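Local coordinates for protein FimX (Pseudomonas aeruginosa PAO1, PDB 3HV8) that belongs to the EAL-domain family, built on an alpha/beta barrel, and holds the ligand C2E in a pocket of that domain, at residues Asp19-Leu24 against Leu71-Glu76; Leu79-Asp84 against Ser113-Asp118; Trp86-Ser91 against Leu107-Ser112; Gly120-Leu125 against Lys156-Gly161. All blocks are in the same frame, centred on the assembly; numbering follows the deposited sequence.

Contact 1: Asp19-Leu24 against Leu71-Glu76; sequences DVIAIL and LHAAKE. With C2E (9,9'-[(2R,3R,3aS,5S,7aR,9R,10R,10aS,12S,14aR)-3,5,10,12-tetrahydroxy-5,12-dioxidooctahydro-2H,7H-difuro[3,2-d:3',2'-j][1,3,7,9,2,8]tetraoxadiphosphacyclododecine-2,9-diyl]bis(2-amino-1,9-dihydro-6H-purin-6-one)), chain B.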
# COMPACT_ATOMS: atom_id res chain seq x y z
N ASP A 19 -28.23 1.83 2.23
CA ASP A 19 -27.87 2.24 0.92
C ASP A 19 -26.45 2.79 1.10
O ASP A 19 -26.25 3.97 1.19
CB ASP A 19 -28.84 3.27 0.37
CG ASP A 19 -28.63 3.60 -1.08
OD1 ASP A 19 -27.54 3.47 -1.55
OD2 ASP A 19 -29.56 4.04 -1.77
N VAL A 20 -25.50 1.86 1.21
CA VAL A 20 -24.09 2.16 1.20
C VAL A 20 -23.76 3.06 0.02
O VAL A 20 -22.93 3.95 0.15
CB VAL A 20 -23.27 0.85 1.11
CG1 VAL A 20 -21.79 1.13 0.98
CG2 VAL A 20 -23.55 -0.02 2.33
N ILE A 21 -24.40 2.85 -1.13
CA ILE A 21 -24.07 3.62 -2.33
C ILE A 21 -24.42 5.09 -2.14
O ILE A 21 -23.59 5.98 -2.39
CB ILE A 21 -24.72 3.05 -3.61
CG1 ILE A 21 -24.28 1.59 -3.80
CG2 ILE A 21 -24.36 3.89 -4.83
CD1 ILE A 21 -22.77 1.38 -3.67
N ALA A 22 -25.64 5.36 -1.67
CA ALA A 22 -26.03 6.74 -1.39
C ALA A 22 -25.11 7.38 -0.36
O ALA A 22 -24.71 8.54 -0.51
CB ALA A 22 -27.48 6.78 -0.90
N ILE A 23 -24.75 6.64 0.69
CA ILE A 23 -23.82 7.13 1.69
C ILE A 23 -22.45 7.47 1.09
O ILE A 23 -21.87 8.52 1.39
CB ILE A 23 -23.68 6.15 2.87
CG1 ILE A 23 -24.98 6.12 3.69
CG2 ILE A 23 -22.51 6.52 3.75
CD1 ILE A 23 -24.96 5.10 4.81
N LEU A 24 -21.93 6.60 0.23
CA LEU A 24 -20.64 6.85 -0.42
C LEU A 24 -20.66 8.06 -1.34
O LEU A 24 -19.72 8.87 -1.34
CB LEU A 24 -20.20 5.62 -1.21
CG LEU A 24 -19.75 4.42 -0.36
CD1 LEU A 24 -19.63 3.19 -1.26
CD2 LEU A 24 -18.43 4.71 0.35
N LEU A 71 -15.78 -0.91 -0.05
CA LEU A 71 -14.99 -0.82 -1.28
C LEU A 71 -15.53 -1.67 -2.42
O LEU A 71 -15.54 -1.23 -3.59
CB LEU A 71 -13.50 -1.15 -1.04
CG LEU A 71 -12.66 -0.06 -0.39
CD1 LEU A 71 -11.21 -0.54 -0.32
CD2 LEU A 71 -12.76 1.23 -1.19
N HIS A 72 -16.01 -2.87 -2.10
CA HIS A 72 -16.60 -3.75 -3.12
C HIS A 72 -17.82 -3.12 -3.79
O HIS A 72 -17.91 -3.09 -5.03
CB HIS A 72 -16.95 -5.12 -2.52
CG HIS A 72 -17.78 -5.06 -1.27
ND1 HIS A 72 -18.05 -6.17 -0.50
CD2 HIS A 72 -18.37 -4.01 -0.66
CE1 HIS A 72 -18.81 -5.81 0.53
NE2 HIS A 72 -19.01 -4.51 0.46
N ALA A 73 -18.73 -2.60 -2.98
CA ALA A 73 -19.96 -2.01 -3.48
C ALA A 73 -19.61 -0.74 -4.25
O ALA A 73 -20.17 -0.45 -5.29
CB ALA A 73 -20.90 -1.72 -2.32
N ALA A 74 -18.62 -0.00 -3.75
CA ALA A 74 -18.19 1.21 -4.43
C ALA A 74 -17.75 0.92 -5.86
O ALA A 74 -18.17 1.59 -6.81
CB ALA A 74 -17.07 1.87 -3.66
N LYS A 75 -16.90 -0.08 -6.02
CA LYS A 75 -16.42 -0.41 -7.36
C LYS A 75 -17.57 -0.81 -8.30
O LYS A 75 -17.64 -0.35 -9.45
CB LYS A 75 -15.35 -1.50 -7.30
CG LYS A 75 -14.76 -1.77 -8.67
CD LYS A 75 -13.40 -2.46 -8.57
CE LYS A 75 -13.51 -3.80 -7.87
NZ LYS A 75 -12.15 -4.42 -7.65
N GLU A 76 -18.49 -1.62 -7.80
CA GLU A 76 -19.62 -2.08 -8.62
C GLU A 76 -20.52 -0.91 -9.03
O GLU A 76 -21.10 -0.91 -10.13
CB GLU A 76 -20.38 -3.18 -7.88
CG GLU A 76 -21.64 -3.72 -8.59
CD GLU A 76 -21.37 -4.42 -9.93
OE1 GLU A 76 -22.37 -4.78 -10.58
OE2 GLU A 76 -20.20 -4.63 -10.33
P1 C2E B . -4.38 -4.77 3.14
O2P C2E B . -3.04 -5.17 2.36
O1P C2E B . -4.93 -6.03 3.69
O5' C2E B . -4.15 -3.86 4.43
C5' C2E B . -3.75 -4.52 5.64
C4' C2E B . -4.91 -4.83 6.60
O4' C2E B . -4.38 -5.42 7.81
C3' C2E B . -5.47 -3.47 7.02
O3' C2E B . -6.89 -3.57 7.17
C2' C2E B . -4.74 -3.15 8.35
O2' C2E B . -5.49 -2.34 9.23
C1' C2E B . -4.57 -4.56 8.93
N9 C2E B . -3.45 -4.72 9.84
C8 C2E B . -2.37 -3.89 9.98
N7 C2E B . -1.48 -4.45 10.77
C5 C2E B . -1.97 -5.66 11.18
C6 C2E B . -1.47 -6.67 12.03
O6 C2E B . -0.35 -6.62 12.55
N1 C2E B . -2.26 -7.74 12.23
C2 C2E B . -3.49 -7.84 11.65
N2 C2E B . -4.24 -8.96 11.89
N3 C2E B . -3.96 -6.90 10.86
C4 C2E B . -3.23 -5.82 10.61
P11 C2E B . -7.77 -2.38 6.53
O21 C2E B . -9.28 -2.67 6.89
O11 C2E B . -7.26 -1.06 6.95
O5A C2E B . -7.53 -2.51 4.97
C5A C2E B . -7.94 -3.70 4.30
C4A C2E B . -7.77 -3.55 2.79
O4A C2E B . -8.59 -2.47 2.32
C3A C2E B . -6.35 -3.19 2.34
O3A C2E B . -5.52 -4.33 2.14
C2A C2E B . -6.63 -2.58 0.96
O2A C2E B . -6.92 -3.62 0.01
C1A C2E B . -7.96 -1.86 1.21
N91 C2E B . -7.68 -0.47 1.53
C81 C2E B . -7.45 0.10 2.75
N71 C2E B . -7.25 1.38 2.59
C51 C2E B . -7.41 1.71 1.27
C61 C2E B . -7.36 2.89 0.51
O61 C2E B . -7.02 3.98 0.97
N11 C2E B . -7.62 2.75 -0.82
C21 C2E B . -7.91 1.55 -1.41
N21 C2E B . -8.11 1.49 -2.76
N31 C2E B . -7.93 0.44 -0.72
C41 C2E B . -7.71 0.51 0.60

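Contact 2: Leu79-Asp84 against Ser113-Asp118; sequences LAEKID and SASLQD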
# COMPACT_ATOMS: atom_id res chain seq x y z
N LEU A 79 -17.82 4.01 -8.31
CA LEU A 79 -17.28 5.03 -7.41
C LEU A 79 -15.82 4.79 -6.99
O LEU A 79 -15.26 5.59 -6.24
CB LEU A 79 -18.14 5.11 -6.14
CG LEU A 79 -19.60 5.52 -6.36
CD1 LEU A 79 -20.36 5.53 -5.03
CD2 LEU A 79 -19.72 6.87 -7.08
N ALA A 80 -15.21 3.69 -7.46
CA ALA A 80 -13.89 3.32 -6.94
C ALA A 80 -12.80 4.30 -7.35
O ALA A 80 -11.91 4.61 -6.55
CB ALA A 80 -13.52 1.87 -7.35
N GLU A 81 -12.86 4.80 -8.57
CA GLU A 81 -11.88 5.78 -9.02
C GLU A 81 -11.98 7.06 -8.20
O GLU A 81 -10.97 7.62 -7.78
CB GLU A 81 -12.05 6.09 -10.50
CG GLU A 81 -11.90 4.87 -11.43
CD GLU A 81 -13.23 4.19 -11.75
OE1 GLU A 81 -14.18 4.30 -10.95
OE2 GLU A 81 -13.31 3.54 -12.81
N LYS A 82 -13.21 7.52 -7.97
CA LYS A 82 -13.41 8.72 -7.16
C LYS A 82 -12.89 8.56 -5.73
O LYS A 82 -12.32 9.48 -5.17
CB LYS A 82 -14.89 9.12 -7.13
CG LYS A 82 -15.32 9.97 -8.30
CD LYS A 82 -16.68 10.60 -8.06
CE LYS A 82 -17.73 10.01 -8.98
NZ LYS A 82 -17.43 10.39 -10.39
N ILE A 83 -13.11 7.40 -5.12
CA ILE A 83 -12.56 7.16 -3.80
C ILE A 83 -11.03 7.21 -3.82
O ILE A 83 -10.41 7.86 -2.97
CB ILE A 83 -13.05 5.80 -3.23
CG1 ILE A 83 -14.53 5.89 -2.87
CG2 ILE A 83 -12.19 5.37 -2.05
CD1 ILE A 83 -15.15 4.57 -2.43
N ASP A 84 -10.42 6.57 -4.81
CA ASP A 84 -8.97 6.62 -4.92
C ASP A 84 -8.46 8.06 -5.11
O ASP A 84 -7.46 8.44 -4.51
CB ASP A 84 -8.47 5.72 -6.07
CG ASP A 84 -8.51 4.23 -5.72
OD1 ASP A 84 -8.66 3.87 -4.53
OD2 ASP A 84 -8.39 3.43 -6.67
N SER A 113 -8.51 -1.79 -8.44
CA SER A 113 -8.39 -2.24 -9.82
C SER A 113 -9.02 -1.25 -10.79
O SER A 113 -8.60 -1.15 -11.94
CB SER A 113 -9.01 -3.63 -9.99
OG SER A 113 -10.41 -3.57 -9.78
N ALA A 114 -10.05 -0.53 -10.35
CA ALA A 114 -10.66 0.46 -11.23
C ALA A 114 -9.65 1.54 -11.61
O ALA A 114 -9.58 1.94 -12.77
CB ALA A 114 -11.89 1.06 -10.56
N SER A 115 -8.84 1.98 -10.65
CA SER A 115 -7.83 2.98 -10.97
C SER A 115 -6.75 2.43 -11.90
O SER A 115 -6.21 3.17 -12.73
CB SER A 115 -7.22 3.58 -9.70
OG SER A 115 -8.17 4.41 -9.04
N LEU A 116 -6.43 1.14 -11.80
CA LEU A 116 -5.47 0.55 -12.73
C LEU A 116 -5.94 0.73 -14.15
O LEU A 116 -5.16 1.00 -15.06
CB LEU A 116 -5.28 -0.93 -12.46
CG LEU A 116 -4.57 -1.31 -11.18
CD1 LEU A 116 -4.47 -2.83 -11.05
CD2 LEU A 116 -3.18 -0.67 -11.15
N GLN A 117 -7.24 0.55 -14.35
CA GLN A 117 -7.82 0.59 -15.69
C GLN A 117 -8.17 1.99 -16.20
O GLN A 117 -8.68 2.15 -17.31
CB GLN A 117 -9.07 -0.28 -15.71
CG GLN A 117 -8.79 -1.74 -15.41
CD GLN A 117 -10.05 -2.56 -15.40
OE1 GLN A 117 -10.77 -2.60 -14.40
NE2 GLN A 117 -10.34 -3.23 -16.51
N ASP A 118 -7.90 3.01 -15.39
CA ASP A 118 -8.37 4.37 -15.65
C ASP A 118 -7.29 5.15 -16.41
O ASP A 118 -6.29 5.53 -15.83
CB ASP A 118 -8.67 5.04 -14.31
CG ASP A 118 -9.24 6.44 -14.45
OD1 ASP A 118 -9.56 7.04 -13.39
OD2 ASP A 118 -9.37 6.95 -15.58
O HOH W 1 -11.56 2.47 -14.56

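Contact 3: Trp86-Ser91 against Leu107-Ser112; sequences WVILNS and LFVHLS. With C2E (9,9'-[(2R,3R,3aS,5S,7aR,9R,10R,10aS,12S,14aR)-3,5,10,12-tetrahydroxy-5,12-dioxidooctahydro-2H,7H-difuro[3,2-d:3',2'-j][1,3,7,9,2,8]tetraoxadiphosphacyclododecine-2,9-diyl]bis(2-amino-1,9-dihydro-6H-purin-6-one)), chain B.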
# COMPACT_ATOMS: atom_id res chain seq x y z
N TRP A 86 -9.85 10.76 -3.99
CA TRP A 86 -10.00 11.42 -2.69
C TRP A 86 -8.81 11.05 -1.80
O TRP A 86 -8.21 11.91 -1.15
CB TRP A 86 -11.32 11.01 -2.01
CG TRP A 86 -11.63 11.82 -0.80
CD1 TRP A 86 -12.43 12.94 -0.75
CD2 TRP A 86 -11.15 11.61 0.54
NE1 TRP A 86 -12.47 13.43 0.53
CE2 TRP A 86 -11.68 12.65 1.34
CE3 TRP A 86 -10.30 10.67 1.13
CZ2 TRP A 86 -11.41 12.76 2.71
CZ3 TRP A 86 -10.03 10.78 2.49
CH2 TRP A 86 -10.58 11.82 3.26
N VAL A 87 -8.45 9.77 -1.77
CA VAL A 87 -7.36 9.33 -0.93
C VAL A 87 -6.05 9.94 -1.38
O VAL A 87 -5.28 10.44 -0.57
CB VAL A 87 -7.24 7.79 -0.94
CG1 VAL A 87 -5.94 7.35 -0.25
CG2 VAL A 87 -8.48 7.15 -0.27
N ILE A 88 -5.80 9.91 -2.69
CA ILE A 88 -4.55 10.42 -3.25
C ILE A 88 -4.46 11.92 -3.03
O ILE A 88 -3.42 12.43 -2.63
CB ILE A 88 -4.43 10.10 -4.74
CG1 ILE A 88 -4.36 8.58 -4.95
CG2 ILE A 88 -3.19 10.78 -5.35
CD1 ILE A 88 -4.60 8.16 -6.39
N LEU A 89 -5.54 12.64 -3.30
CA LEU A 89 -5.52 14.09 -3.14
C LEU A 89 -5.18 14.47 -1.70
O LEU A 89 -4.37 15.38 -1.44
CB LEU A 89 -6.88 14.67 -3.53
CG LEU A 89 -6.93 16.18 -3.60
CD1 LEU A 89 -6.10 16.64 -4.78
CD2 LEU A 89 -8.37 16.64 -3.73
N ASN A 90 -5.79 13.78 -0.76
CA ASN A 90 -5.58 14.07 0.65
C ASN A 90 -4.23 13.59 1.16
O ASN A 90 -3.62 14.21 2.02
CB ASN A 90 -6.74 13.56 1.48
CG ASN A 90 -7.94 14.45 1.34
OD1 ASN A 90 -8.89 14.16 0.60
ND2 ASN A 90 -7.86 15.60 1.99
N SER A 91 -3.75 12.49 0.61
CA SER A 91 -2.42 12.02 0.97
C SER A 91 -1.39 13.04 0.54
O SER A 91 -0.48 13.38 1.32
CB SER A 91 -2.13 10.68 0.29
OG SER A 91 -2.94 9.68 0.89
N LEU A 107 4.64 8.10 1.70
CA LEU A 107 3.35 7.44 1.93
C LEU A 107 3.10 6.35 0.91
O LEU A 107 3.30 6.55 -0.29
CB LEU A 107 2.20 8.45 1.87
CG LEU A 107 2.16 9.51 2.96
CD1 LEU A 107 0.91 10.38 2.78
CD2 LEU A 107 2.19 8.86 4.36
N PHE A 108 2.65 5.20 1.40
CA PHE A 108 2.22 4.07 0.58
C PHE A 108 0.71 4.13 0.44
O PHE A 108 -0.01 4.09 1.45
CB PHE A 108 2.63 2.75 1.25
CG PHE A 108 4.11 2.45 1.19
CD1 PHE A 108 4.58 1.39 0.42
CD2 PHE A 108 5.02 3.22 1.89
CE1 PHE A 108 5.94 1.11 0.35
CE2 PHE A 108 6.38 2.94 1.83
CZ PHE A 108 6.84 1.88 1.06
N VAL A 109 0.24 4.27 -0.80
CA VAL A 109 -1.17 4.53 -1.05
C VAL A 109 -1.74 3.45 -1.96
O VAL A 109 -1.20 3.18 -3.03
CB VAL A 109 -1.35 5.91 -1.73
CG1 VAL A 109 -2.81 6.15 -2.13
CG2 VAL A 109 -0.82 7.02 -0.82
N HIS A 110 -2.84 2.83 -1.53
CA HIS A 110 -3.49 1.78 -2.30
C HIS A 110 -4.18 2.30 -3.55
O HIS A 110 -4.72 3.42 -3.56
CB HIS A 110 -4.56 1.10 -1.44
CG HIS A 110 -4.02 0.25 -0.34
ND1 HIS A 110 -3.48 -1.00 -0.57
CD2 HIS A 110 -3.95 0.45 1.00
CE1 HIS A 110 -3.11 -1.53 0.58
NE2 HIS A 110 -3.38 -0.67 1.55
N LEU A 111 -4.17 1.48 -4.60
CA LEU A 111 -5.00 1.71 -5.78
C LEU A 111 -5.95 0.54 -5.98
O LEU A 111 -5.54 -0.63 -5.93
CB LEU A 111 -4.13 1.87 -7.03
CG LEU A 111 -3.26 3.11 -7.05
CD1 LEU A 111 -2.42 3.10 -8.33
CD2 LEU A 111 -4.07 4.42 -6.92
N SER A 112 -7.22 0.83 -6.23
CA SER A 112 -8.16 -0.22 -6.61
C SER A 112 -7.94 -0.64 -8.07
O SER A 112 -7.28 0.06 -8.84
CB SER A 112 -9.61 0.27 -6.46
OG SER A 112 -9.90 1.25 -7.45
P1 C2E B . -4.38 -4.77 3.14
O2P C2E B . -3.04 -5.17 2.36
O1P C2E B . -4.93 -6.03 3.69
O5' C2E B . -4.15 -3.86 4.43
C5' C2E B . -3.75 -4.52 5.64
C4' C2E B . -4.91 -4.83 6.60
O4' C2E B . -4.38 -5.42 7.81
C3' C2E B . -5.47 -3.47 7.02
O3' C2E B . -6.89 -3.57 7.17
C2' C2E B . -4.74 -3.15 8.35
O2' C2E B . -5.49 -2.34 9.23
C1' C2E B . -4.57 -4.56 8.93
N9 C2E B . -3.45 -4.72 9.84
C8 C2E B . -2.37 -3.89 9.98
N7 C2E B . -1.48 -4.45 10.77
C5 C2E B . -1.97 -5.66 11.18
C6 C2E B . -1.47 -6.67 12.03
O6 C2E B . -0.35 -6.62 12.55
N1 C2E B . -2.26 -7.74 12.23
C2 C2E B . -3.49 -7.84 11.65
N2 C2E B . -4.24 -8.96 11.89
N3 C2E B . -3.96 -6.90 10.86
C4 C2E B . -3.23 -5.82 10.61
P11 C2E B . -7.77 -2.38 6.53
O21 C2E B . -9.28 -2.67 6.89
O11 C2E B . -7.26 -1.06 6.95
O5A C2E B . -7.53 -2.51 4.97
C5A C2E B . -7.94 -3.70 4.30
C4A C2E B . -7.77 -3.55 2.79
O4A C2E B . -8.59 -2.47 2.32
C3A C2E B . -6.35 -3.19 2.34
O3A C2E B . -5.52 -4.33 2.14
C2A C2E B . -6.63 -2.58 0.96
O2A C2E B . -6.92 -3.62 0.01
C1A C2E B . -7.96 -1.86 1.21
N91 C2E B . -7.68 -0.47 1.53
C81 C2E B . -7.45 0.10 2.75
N71 C2E B . -7.25 1.38 2.59
C51 C2E B . -7.41 1.71 1.27
C61 C2E B . -7.36 2.89 0.51
O61 C2E B . -7.02 3.98 0.97
N11 C2E B . -7.62 2.75 -0.82
C21 C2E B . -7.91 1.55 -1.41
N21 C2E B . -8.11 1.49 -2.76
N31 C2E B . -7.93 0.44 -0.72
C41 C2E B . -7.71 0.51 0.60

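Contact 4: Gly120-Leu125 against Lys156-Gly161; sequences GLLPWL and KQLTQG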
# COMPACT_ATOMS: atom_id res chain seq x y z
N GLY A 120 -7.29 8.06 -17.25
CA GLY A 120 -7.20 9.42 -16.76
C GLY A 120 -6.37 9.61 -15.50
O GLY A 120 -6.08 10.73 -15.10
N LEU A 121 -5.98 8.50 -14.87
CA LEU A 121 -5.29 8.59 -13.59
C LEU A 121 -3.94 9.29 -13.72
O LEU A 121 -3.64 10.23 -12.98
CB LEU A 121 -5.14 7.20 -12.96
CG LEU A 121 -4.29 7.18 -11.68
CD1 LEU A 121 -4.91 8.04 -10.58
CD2 LEU A 121 -4.05 5.75 -11.19
N LEU A 122 -3.11 8.83 -14.66
CA LEU A 122 -1.78 9.41 -14.83
C LEU A 122 -1.80 10.90 -15.16
O LEU A 122 -1.13 11.69 -14.50
CB LEU A 122 -0.97 8.63 -15.87
CG LEU A 122 -0.42 7.26 -15.44
CD1 LEU A 122 0.18 6.56 -16.65
CD2 LEU A 122 0.61 7.42 -14.34
N PRO A 123 -2.58 11.31 -16.19
CA PRO A 123 -2.66 12.74 -16.49
C PRO A 123 -3.09 13.55 -15.26
O PRO A 123 -2.51 14.59 -14.98
CB PRO A 123 -3.73 12.82 -17.58
CG PRO A 123 -3.71 11.49 -18.23
CD PRO A 123 -3.38 10.51 -17.13
N TRP A 124 -4.09 13.06 -14.53
CA TRP A 124 -4.57 13.78 -13.35
C TRP A 124 -3.51 13.83 -12.24
O TRP A 124 -3.31 14.85 -11.61
CB TRP A 124 -5.86 13.15 -12.82
CG TRP A 124 -6.28 13.70 -11.48
CD1 TRP A 124 -7.02 14.83 -11.25
CD2 TRP A 124 -5.98 13.15 -10.18
NE1 TRP A 124 -7.20 15.01 -9.90
CE2 TRP A 124 -6.57 14.00 -9.22
CE3 TRP A 124 -5.27 12.02 -9.74
CZ2 TRP A 124 -6.47 13.76 -7.85
CZ3 TRP A 124 -5.17 11.79 -8.38
CH2 TRP A 124 -5.77 12.65 -7.45
N LEU A 125 -2.85 12.69 -12.01
CA LEU A 125 -1.86 12.63 -10.94
C LEU A 125 -0.73 13.61 -11.22
O LEU A 125 -0.26 14.28 -10.31
CB LEU A 125 -1.32 11.20 -10.79
CG LEU A 125 -0.23 10.94 -9.76
CD1 LEU A 125 -0.68 11.29 -8.36
CD2 LEU A 125 0.18 9.47 -9.84
N LYS A 156 1.40 -2.67 -16.03
CA LYS A 156 2.64 -2.32 -16.71
C LYS A 156 2.64 -0.86 -17.14
O LYS A 156 3.57 -0.10 -16.86
CB LYS A 156 2.83 -3.23 -17.92
CG LYS A 156 4.00 -2.82 -18.81
CD LYS A 156 4.20 -3.82 -19.94
CE LYS A 156 5.34 -3.38 -20.85
NZ LYS A 156 5.76 -4.47 -21.78
N GLN A 157 1.57 -0.45 -17.81
CA GLN A 157 1.49 0.91 -18.29
C GLN A 157 1.45 1.92 -17.15
O GLN A 157 2.11 2.95 -17.18
CB GLN A 157 0.26 1.08 -19.19
CG GLN A 157 0.35 0.28 -20.47
CD GLN A 157 -0.98 0.20 -21.22
OE1 GLN A 157 -2.04 0.44 -20.65
NE2 GLN A 157 -0.92 -0.15 -22.50
N LEU A 158 0.67 1.61 -16.12
CA LEU A 158 0.57 2.54 -15.00
C LEU A 158 1.90 2.70 -14.28
O LEU A 158 2.35 3.81 -14.04
CB LEU A 158 -0.51 2.10 -14.00
CG LEU A 158 -0.55 2.94 -12.72
CD1 LEU A 158 -0.89 4.38 -13.02
CD2 LEU A 158 -1.56 2.37 -11.75
N THR A 159 2.56 1.58 -13.98
CA THR A 159 3.81 1.66 -13.22
C THR A 159 4.95 2.32 -14.01
O THR A 159 5.76 3.04 -13.45
CB THR A 159 4.25 0.29 -12.61
OG1 THR A 159 4.42 -0.68 -13.65
CG2 THR A 159 3.21 -0.20 -11.61
N GLN A 160 4.95 2.12 -15.33
CA GLN A 160 5.90 2.83 -16.18
C GLN A 160 5.62 4.34 -16.14
O GLN A 160 6.53 5.16 -16.04
CB GLN A 160 5.84 2.29 -17.62
CG GLN A 160 6.59 0.96 -17.80
CD GLN A 160 6.30 0.25 -19.11
OE1 GLN A 160 6.63 -0.93 -19.26
NE2 GLN A 160 5.71 0.96 -20.06
N GLY A 161 4.34 4.70 -16.17
CA GLY A 161 3.96 6.10 -16.07
C GLY A 161 4.29 6.73 -14.72
O GLY A 161 4.67 7.90 -14.63

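Contact 1: Asp19-Leu24 against Leu71-Glu76
Leu24 and Ala74 make the tight end of this contact, with Leu24 CD1 lying 3.7 Å from Ala74 CB. Both residues are buried. Ala74 suits its place because a single methyl lets the leucine branch come close to the helix surface, and Phe70 and Leu79 close in around the same leucine. The short helical segments 20-24 and 71-76 run almost perpendicular to each other, with a crossing angle of -81°, so they meet over a small patch.

Toward solvent lies a partly exposed margin formed by Ile21, Val20 and Ala73. Ile21 still touches closely there: a bent chi2 (-49°) swings its terminal methyl back, bringing CD1 to 3.6 Å from Ala73 O and 3.9 Å from Ala73 CB. Val20 is the loose member, its CG1 4.5 Å from Ala73 CB.

The start of the helix is secured within its own segment. Asp19, at the N-cap, accepts from Ala22 N at its OD1 over 2.7 Å, the donor standing 54° out of the carboxylate plane. On the other helix, Leu71 turns from the contact toward the ligand, its CD1 3.4 Å from C2E N31.

No hydrogen bond joins the two segments. Their association therefore rests on a few apolar methyl contacts, with small alanines facing branched side chains, while the cap and backbone bonds stay within each segment and Lys75 turns its amine to Ser113.

Contact 2: Leu79-Asp84 against Ser113-Asp118
Ser115 and Asp84 are turned toward each other by matching first torsions: Ser115 OG (chi1 -71°) and Asp84 CG (chi1 -76°) both lie beside their own backbone N and opposite the carbonyl carbon. The serine hydroxyl donates to Asp84 OD2 over 2.6 Å, using that oxygen's anti lone pair, away from OD1. Ser112 OG is a second hydrogen-bond partner of OD2, while OD1 accepts from N21 of C2E. The two serines thus form a second shell, which should limit the rotation of a carboxylate touching the ligand.

Next to this bond, Ala80 CB and Ala114 CB pack at 3.7 Å, and their small size lets the two helical segments come close. Glu81 bends sharply at chi2 (93°) and lays its carboxylate against the Ala114 methyl, its CD 3.6 Å from Ala114 CB. Glu81 OE2 accepts a hydrogen bond from a water at 2.7 Å, which also donates to Ala114 O.

At the bend itself, Glu81 CG lies 3.7 Å from Asp118 OD1, the two carboxylate planes perpendicular. Their nearest charged oxygens stay apart, and Asp118 has better partners: OD1 pairs with Arg85 in a salt bridge and OD2 caps Gly120 N.

Such an arrangement, a short helix after a barrel strand packing on the preceding helix and steadying a ligand-binding aspartate, belongs to the rim of an alpha/beta barrel, where EAL domains carry their pocket.

Contact 3: Trp86-Ser91 against Leu107-Ser112
Val109 reaches from the strand into the flank of helix 80-96, where Val87, Ile88 and Ser91 receive it. At CB its side chain forks. CG1, which lies opposite the backbone N (chi1 175°), comes to 3.8 Å from Val87 CG1 and 4.0 Å from Ile88 CG1. CG2 heads for the next turn and stops 3.8 Å from Ser91 OG. A beta-branched residue is apt here, since one short side chain touches two turns of the helix at once.

On the two sides of this valine along the strand, leucines extend the packing. Ile88 crosses Leu111 at about a right angle, its CD1 3.8 Å from Leu111 CD2, and Leu107 CD1 lies 3.6 Å from Ser91 O. Ser91 can sit in this buried apolar layer because its hydroxyl is folded back on its own helix, giving a 2.9 Å hydrogen bond to Val87 O. That carbonyl oxygen also accepts from Ser91 N, so it is held twice, with the hydroxyl well above the carbonyl plane.

Next to Val109, His110 meets the ligand: C2E C2A stands 3.7 Å above the ring, over its centre. The purine comes closer to the start of this side chain, with His110 CB 3.4 Å from C2E C21. Val87 reaches the same purine near O61.

Helix and strand run nearly antiparallel, as in the beta-alpha-beta crossover from strand 49-58 to strand 105-110. With no hydrogen bond between them, the layer coheres by close methyl packing, and its polar hydroxyl is satisfied internally.

Contact 4: Gly120-Leu125 against Lys156-Gly161
Leu121 O accepts from Leu125 N over 2.8 Å, the shortest polar bond within either segment, and this first turn of helix 121-132 presents Leu121 and its neighbour Leu122 to Leu158 of the facing helix. Leu158 starts off beside the contact, but its CG lies opposite the backbone N (chi1 173°), which brings CD1 against both leucines. There CD1 meets Leu122 CD2 at 3.6 Å and Leu121 CD2 at 3.9 Å, the side chains crossing at a slant. Leu121 and Leu158 bring one methyl each to the contact, whereas the fork of Leu122 uses both.

Leu122 carries most of the remaining contact in the conformer described; a second one was modelled, so its distances hold for this one alone. Its CG lies beside the backbone N (chi1 -74°), and its methyls splay over the backbone of helix 152-164. CD2 reaches 3.8 Å from Gly161 C, and CD1 lies 3.9 Å from Gly161 CA and 4.1 Å from Gln157 O. Having no side chain, Gly161 lets these methyls lie directly on the helix backbone. Gln157 O meanwhile accepts from Gly161 N over 3.0 Å, so CD1 lies against a carbonyl already engaged in its helix.

The segments run nearly parallel, 17° apart, as expected for neighbouring outer helices of an alpha/beta barrel; strand 139-144 and the short helix 145-150 lie between them in the chain. Leu158 also touches Leu116 and Leu111, and Leu121 touches Ser115. With no hydrogen bond bridging the helices, the pairing rests on van der Waals contact of leucine methyls with one another and with helix backbone left bare at Gly161.

In the fold
From the N terminus, contact 1 closes the first loop, bringing helix 20-30 against helix 71-76 after the chain has made its first two long barrel strands. Contact 2 follows in series, joining the start of helix 80-96 to the short helix 113-116. Nested inside its loop is contact 3, where the same long helix lies on strand 105-110. Contact 4 comes last, pairing helices 121-132 and 152-164. None of the loops cross. Contact 2 touches each of the others: helix 71-76 leads into its first helix, strand 105-110 into its second, and helix 121-132 follows on. Contacts 1, 2 and 3 all reach C2E, whereas contact 4 lies on the outer wall.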